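Local coordinates for fructooligosaccharide ABC transporter substrate-binding protein FusA (Streptococcus pneumoniae, PDB 5G5Y) that binds kestose, nystose and longer fructooligosaccharides, but not sucrose, as the solute-binding protein of the FusABC-MsmK ABC transporter, at residues L23-Q26 with R27-K30; I82-E85 with D86-K90. All blocks are in the same frame, centred on the assembly; numbering follows the deposited sequence.

Contact 1 of 2, residues L23-Q26 with R27-K30; sequences LILQ and RLEK. With ZN (zinc ion), chain F.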
# COMPACT_ATOMS: atom_id res chain seq x y z
N LEU A 23 23.63 11.58 8.74
CA LEU A 23 24.81 10.76 8.47
C LEU A 23 24.84 10.18 7.04
O LEU A 23 25.90 10.17 6.35
CB LEU A 23 24.94 9.68 9.56
CG LEU A 23 26.17 8.80 9.52
CD1 LEU A 23 27.49 9.58 9.42
CD2 LEU A 23 26.19 7.91 10.76
N ILE A 24 23.68 9.73 6.55
CA ILE A 24 23.61 9.25 5.16
C ILE A 24 24.09 10.31 4.17
O ILE A 24 24.86 10.02 3.24
CB ILE A 24 22.17 8.75 4.80
CG1 ILE A 24 21.89 7.39 5.46
CG2 ILE A 24 22.01 8.60 3.31
CD1 ILE A 24 20.42 6.96 5.38
N LEU A 25 23.66 11.55 4.32
CA LEU A 25 24.02 12.55 3.33
C LEU A 25 25.47 13.06 3.47
O LEU A 25 26.07 13.50 2.51
CB LEU A 25 23.02 13.68 3.35
CG LEU A 25 21.63 13.16 2.92
CD1 LEU A 25 20.61 14.23 3.20
CD2 LEU A 25 21.63 12.78 1.44
N GLN A 26 25.99 13.00 4.69
CA GLN A 26 27.42 13.29 4.98
C GLN A 26 28.34 12.31 4.29
O GLN A 26 29.28 12.71 3.58
CB GLN A 26 27.67 13.24 6.49
CG GLN A 26 27.10 14.46 7.16
CD GLN A 26 26.97 14.35 8.66
OE1 GLN A 26 27.42 13.40 9.28
NE2 GLN A 26 26.32 15.33 9.25
N ARG A 27 28.02 11.01 4.41
CA ARG A 27 28.75 9.98 3.70
C ARG A 27 28.58 10.09 2.19
O ARG A 27 29.55 9.92 1.45
CB ARG A 27 28.32 8.57 4.15
CG ARG A 27 28.66 8.27 5.59
CD ARG A 27 28.57 6.78 5.84
NE ARG A 27 28.77 6.43 7.25
CZ ARG A 27 27.89 5.86 8.06
NH1 ARG A 27 26.64 5.56 7.65
NH2 ARG A 27 28.26 5.57 9.30
N LEU A 28 27.35 10.33 1.74
CA LEU A 28 27.10 10.50 0.34
C LEU A 28 27.92 11.61 -0.31
O LEU A 28 28.43 11.43 -1.42
CB LEU A 28 25.64 10.76 0.06
CG LEU A 28 25.24 10.73 -1.40
CD1 LEU A 28 25.25 9.25 -1.92
CD2 LEU A 28 23.88 11.36 -1.51
N GLU A 29 28.01 12.78 0.33
CA GLU A 29 28.79 13.87 -0.23
C GLU A 29 30.25 13.48 -0.36
O GLU A 29 30.87 13.85 -1.34
CB GLU A 29 28.65 15.16 0.59
CG GLU A 29 29.48 16.30 0.03
CD GLU A 29 29.19 17.64 0.66
OE1 GLU A 29 28.12 17.81 1.32
OE2 GLU A 29 30.05 18.54 0.44
N LYS A 30 30.80 12.74 0.60
CA LYS A 30 32.18 12.29 0.48
C LYS A 30 32.37 11.41 -0.73
O LYS A 30 33.39 11.49 -1.40
CB LYS A 30 32.64 11.52 1.72
CG LYS A 30 33.03 12.40 2.89
CD LYS A 30 33.21 11.54 4.14
CE LYS A 30 33.91 12.29 5.26
NZ LYS A 30 33.06 13.40 5.77
ZN ZN F . 29.47 20.20 1.41
O HOH W 1 27.03 16.58 3.57
O HOH W 2 30.50 15.01 4.32
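The guanidinium of Arg-27 has the isobutyl group of Leu-23 over one face. Leu-23 CG sits above the centre of the plane, and CD2 lies 3.4 Å from Arg-27 NH2. The pair is one turn apart on helix 23-32, the helix of a beta-alpha-beta unit with strands 3-10 and 34-41. Leu-23 CG is anti to the backbone N (chi1 -175°), which swings its methyls toward the next turn. The Arg-27 chain runs extended from CG to NE and crosses the leucine obliquely. Its charged end is held further on: NH2 donates to Tyr-343 O, and Arg-27 makes a cation-pi contact with Tyr-343.

The turns are joined by regular i to i+4 bonds. Arg-27 N gives a nearly straight one to Leu-23 O (3.0 Å, 174°), and Leu-28 N bonds Ile-24 O at 2.9 Å. On the buried side, Leu-25 and Leu-28 lie side by side, with their CD2 atoms 4.0 Å apart. Leu-28 also packs on helix 319-329. Ile-24 turns to helix 332-340, near the substrate-binding Glu-379.

At the more exposed side, a water donates to Gln-26 O at 2.7 Å. The extended side chain of Glu-29 reaches a zinc ion, which His-35 also binds. The carboxylate is turned to the metal lopsidedly: Glu-29 OE2 is 2.0 Å from the zinc and OE1 is farther off at 2.7 Å.

Contact 2 of 2, residues I82-E85 with D86-K90; sequences IPVE and DLIDK
Val-84 O, at the start of helix 85-91, receives two backbone N-H groups of the first turn. Val-84 is the N-cap residue. Ile-88 N donates to Val-84 O at 3.1 Å, nearly in line with the carbonyl. The bond from Leu-87 N to the same oxygen is weak, because the N-H...O angle is only 121°. The bond from Asp-89 N to Glu-85 O (3.2 Å) is almost straight and continues the i to i+4 pattern.

A water fills in at the helix start. It accepts from Asp-86 N at 2.9 Å and donates to Pro-83 O, so it ties the first turn to the incoming loop.

Glu-85 CG lies between the backbone N and the carbonyl carbon (chi1 64°), and the chain bends at chi2. This folds the side chain back beside Asp-86 N, with CG 3.4 Å from that nitrogen. Its carboxylate is held from outside the turn: OE2 bonds His-115 ND1 and OE1 bonds Ile-116 N. The Asp-86 side chain points the same way, its carboxylate plane 63° from that of Glu-85. A second water makes weak bonds to both acids, which may ease the repulsion between them.

On the buried side, Ile-82 and Val-84 meet the helix by apolar contacts. Leu-87 packs on strand 310-312 and helix 319-329, while Ile-88 faces helix 93-101. Leu-87 CD1 receives Ile-82 CD1 and Val-84 CG1, and Val-84 CG2 lies 4.3 Å from Ile-88 CD1.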
# COMPACT_ATOMS: atom_id res chain seq x y z
N ILE A 82 11.54 18.00 -16.97
CA ILE A 82 12.03 17.50 -18.25
C ILE A 82 11.92 15.97 -18.35
O ILE A 82 11.90 15.27 -17.31
CB ILE A 82 13.49 17.92 -18.50
CG1 ILE A 82 14.46 17.30 -17.46
CG2 ILE A 82 13.57 19.45 -18.47
CD1 ILE A 82 15.92 17.36 -17.86
N PRO A 83 11.87 15.46 -19.61
CA PRO A 83 12.00 14.02 -19.79
C PRO A 83 13.41 13.55 -19.43
O PRO A 83 14.39 14.24 -19.71
CB PRO A 83 11.71 13.81 -21.28
CG PRO A 83 11.19 15.10 -21.81
CD PRO A 83 11.71 16.17 -20.89
N VAL A 84 13.50 12.38 -18.81
CA VAL A 84 14.77 11.86 -18.30
C VAL A 84 15.19 10.49 -18.86
O VAL A 84 16.20 9.96 -18.42
CB VAL A 84 14.72 11.73 -16.76
CG1 VAL A 84 14.41 13.07 -16.13
CG2 VAL A 84 13.68 10.69 -16.32
N GLU A 85 14.42 9.92 -19.80
CA GLU A 85 14.74 8.58 -20.33
C GLU A 85 16.15 8.50 -20.93
O GLU A 85 16.82 7.49 -20.74
CB GLU A 85 13.69 8.03 -21.31
CG GLU A 85 13.50 8.79 -22.61
CD GLU A 85 12.58 9.98 -22.49
OE1 GLU A 85 12.11 10.30 -21.37
OE2 GLU A 85 12.33 10.61 -23.53
N ASP A 86 16.61 9.56 -21.57
CA ASP A 86 17.95 9.56 -22.21
C ASP A 86 19.06 9.64 -21.16
O ASP A 86 20.14 9.13 -21.36
CB ASP A 86 18.10 10.74 -23.20
CG ASP A 86 17.19 10.61 -24.45
OD1 ASP A 86 16.74 9.49 -24.82
OD2 ASP A 86 16.92 11.64 -25.11
N LEU A 87 18.78 10.31 -20.05
CA LEU A 87 19.70 10.43 -18.94
C LEU A 87 19.86 9.07 -18.26
O LEU A 87 20.97 8.71 -17.83
CB LEU A 87 19.22 11.48 -17.92
CG LEU A 87 19.14 12.90 -18.48
CD1 LEU A 87 18.49 13.80 -17.45
CD2 LEU A 87 20.51 13.45 -18.88
N ILE A 88 18.77 8.29 -18.20
CA ILE A 88 18.84 6.95 -17.64
C ILE A 88 19.81 6.10 -18.45
O ILE A 88 20.76 5.51 -17.92
CB ILE A 88 17.47 6.27 -17.55
CG1 ILE A 88 16.60 7.04 -16.56
CG2 ILE A 88 17.62 4.79 -17.15
CD1 ILE A 88 15.13 6.61 -16.53
N ASP A 89 19.54 6.03 -19.75
CA ASP A 89 20.32 5.25 -20.66
C ASP A 89 21.81 5.63 -20.66
O ASP A 89 22.65 4.76 -20.67
CB ASP A 89 19.74 5.43 -22.08
CG ASP A 89 20.31 4.43 -23.07
OD1 ASP A 89 20.30 3.21 -22.78
OD2 ASP A 89 20.77 4.86 -24.14
N LYS A 90 22.11 6.91 -20.67
CA LYS A 90 23.50 7.37 -20.81
C LYS A 90 24.29 7.30 -19.51
O LYS A 90 25.50 7.03 -19.52
CB LYS A 90 23.54 8.83 -21.26
CG LYS A 90 23.28 9.07 -22.72
CD LYS A 90 23.65 10.51 -23.06
CE LYS A 90 22.71 11.15 -24.05
NZ LYS A 90 23.00 10.72 -25.44
O HOH W 3 16.09 12.44 -21.26
O HOH W 4 14.39 12.41 -23.72

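How the contacts relate
Contact 1 comes first along the chain and closes before contact 2 opens. Their centres are about 25 Å apart, and their nearest atoms are about 16 Å apart, so they do not touch. Contact 1 lies within helix 23-32, which links strands 3-10 and 34-41. Contact 2 is the start of helix 85-91, beside strand 310-312. Those three strands belong to one mixed sheet, with 34-41 and 310-312 at its outer edges. Helix 319-329 is a shared neighbour. The two helical segments thus pack on a common helix within the domain built round that sheet in this solute-binding protein.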